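Secreted protein ESXB (Bacillus anthracis, PDB 4J10) is of unknown function but belongs to the WXG100 family of small helical proteins, and is probably exported by a type VII (ESX-like) secretion system. Local coordinates at residues N23-A28 with P70-I75. Residues are numbered along the deposited sequence; the frame is centred on the assembly and turned at random.
Sequences NAAGEA and PILEGI
Leu72 leans across the helical hairpin of a WXG100 protein and sets its tip against Ala24 and Ala25. Helices 11-41 and 48-90 run antiparallel here: their local axes make an angle of 164° and come within 8.9 Å, with Ala25 and Leu72 level with each other in register. At the base of the leucine, CB faces the methyl of Ala25, with Leu72 CB 4.3 Å from Ala25 CB. CG sits beside the backbone N (chi1 -61°), and CD1 then continues the chain anti to CA, so this branch carries the side chain over to the other helix. There CD1 lies 3.8 Å from Ala24 CB and equally 3.8 Å from Ala25 N, resting on the backbone where one alanine joins the next. Of the two branches, CD1 is the one that makes this contact. Beyond the two segments, Leu72 also packs on Phe21, and Ala25 on Ile69, which extends the apolar seam along the hairpin. The small alanine side chains let the leucine methyl come right up to the helix backbone. No hydrogen bond crosses between the segments; the grip is by van der Waals contact alone. Ala24 also packs against Gln31 of the second subunit, so this part of helix 11-41 is shared between hairpin and dimer. Toward the exposed border, Glu73 contributes only its aliphatic part: the chain continues extended beyond CG to the carboxylate, and it is the methylene Glu73 CG that comes to 4.0 Å from Ala25 CB.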
loop_
_atom_site.group_PDB
_atom_site.type_symbol
_atom_site.label_atom_id
_atom_site.label_comp_id
_atom_site.label_asym_id
_atom_site.label_seq_id
_atom_site.Cartn_x
_atom_site.Cartn_y
_atom_site.Cartn_z
ATOM N N ASN A 23 11.174 -2.046 -0.040
ATOM C CA ASN A 23 11.008 -0.712 -0.621
ATOM C C ASN A 23 9.539 -0.333 -0.669
ATOM O O ASN A 23 9.170 0.815 -0.408
ATOM C CB ASN A 23 11.603 -0.647 -2.029
ATOM C CG ASN A 23 13.112 -0.694 -2.026
ATOM O OD1 ASN A 23 13.744 -0.431 -1.002
ATOM N ND2 ASN A 23 13.706 -1.018 -3.181
ATOM N N ALA A 24 8.701 -1.306 -1.017
ATOM C CA ALA A 24 7.261 -1.066 -1.075
ATOM C C ALA A 24 6.705 -0.697 0.299
ATOM O O ALA A 24 5.850 0.194 0.416
ATOM C CB ALA A 24 6.513 -2.269 -1.663
ATOM N N ALA A 25 7.198 -1.348 1.347
ATOM C CA ALA A 25 6.763 -1.023 2.702
ATOM C C ALA A 25 7.118 0.421 3.042
ATOM O O ALA A 25 6.308 1.136 3.629
ATOM C CB ALA A 25 7.389 -1.981 3.687
ATOM N N GLY A 26 8.315 0.859 2.653
ATOM C CA GLY A 26 8.730 2.227 2.915
ATOM C C GLY A 26 7.916 3.236 2.133
ATOM O O GLY A 26 7.592 4.318 2.633
ATOM N N GLU A 27 7.590 2.903 0.884
ATOM C CA GLU A 27 6.762 3.798 0.065
ATOM C C GLU A 27 5.353 3.903 0.649
ATOM O O GLU A 27 4.728 4.978 0.655
ATOM C CB GLU A 27 6.723 3.311 -1.390
ATOM C CG GLU A 27 8.034 3.482 -2.124
ATOM C CD GLU A 27 7.943 3.041 -3.570
ATOM O OE1 GLU A 27 6.972 2.337 -3.920
ATOM O OE2 GLU A 27 8.845 3.396 -4.352
ATOM N N ALA A 28 4.852 2.793 1.176
ATOM C CA ALA A 28 3.527 2.781 1.786
ATOM C C ALA A 28 3.516 3.653 3.038
ATOM O O ALA A 28 2.563 4.396 3.286
ATOM C CB ALA A 28 3.122 1.351 2.133
ATOM N N PRO A 70 3.493 -4.560 7.735
ATOM C CA PRO A 70 4.204 -5.722 8.310
ATOM C C PRO A 70 4.078 -7.006 7.499
ATOM O O PRO A 70 4.974 -7.856 7.569
ATOM C CB PRO A 70 3.558 -5.913 9.694
ATOM C CG PRO A 70 2.831 -4.633 9.976
ATOM C CD PRO A 70 2.514 -3.967 8.670
ATOM N N ILE A 71 3.000 -7.159 6.734
ATOM C CA ILE A 71 2.880 -8.339 5.885
ATOM C C ILE A 71 3.949 -8.273 4.791
ATOM O O ILE A 71 4.624 -9.271 4.514
ATOM C CB ILE A 71 1.475 -8.479 5.247
ATOM C CG1 ILE A 71 0.410 -8.722 6.323
ATOM C CG2 ILE A 71 1.480 -9.609 4.199
ATOM C CD1 ILE A 71 -1.012 -8.463 5.819
ATOM N N LEU A 72 4.143 -7.108 4.174
ATOM C CA LEU A 72 5.218 -6.948 3.185
ATOM C C LEU A 72 6.582 -7.204 3.802
ATOM O O LEU A 72 7.445 -7.846 3.194
ATOM C CB LEU A 72 5.206 -5.547 2.559
ATOM C CG LEU A 72 3.968 -5.100 1.793
ATOM C CD1 LEU A 72 4.327 -3.841 1.023
ATOM C CD2 LEU A 72 3.475 -6.185 0.853
ATOM N N GLU A 73 6.787 -6.698 5.011
ATOM C CA GLU A 73 8.063 -6.901 5.683
ATOM C C GLU A 73 8.300 -8.370 6.000
ATOM O O GLU A 73 9.422 -8.844 5.907
ATOM C CB GLU A 73 8.144 -6.028 6.937
ATOM C CG GLU A 73 8.245 -4.541 6.612
ATOM C CD GLU A 73 7.965 -3.695 7.807
ATOM O OE1 GLU A 73 6.922 -3.936 8.448
ATOM O OE2 GLU A 73 8.776 -2.797 8.120
ATOM N N GLY A 74 7.235 -9.087 6.344
ATOM C CA GLY A 74 7.324 -10.517 6.598
ATOM C C GLY A 74 7.724 -11.293 5.360
ATOM O O GLY A 74 8.536 -12.227 5.433
ATOM N N ILE A 75 7.159 -10.920 4.217
ATOM C CA ILE A 75 7.517 -11.545 2.956
ATOM C C ILE A 75 8.985 -11.290 2.652
ATOM O O ILE A 75 9.715 -12.199 2.254
ATOM C CB ILE A 75 6.615 -11.043 1.812
ATOM C CG1 ILE A 75 5.192 -11.572 2.035
ATOM C CG2 ILE A 75 7.173 -11.488 0.458
ATOM C CD1 ILE A 75 4.149 -10.916 1.134
#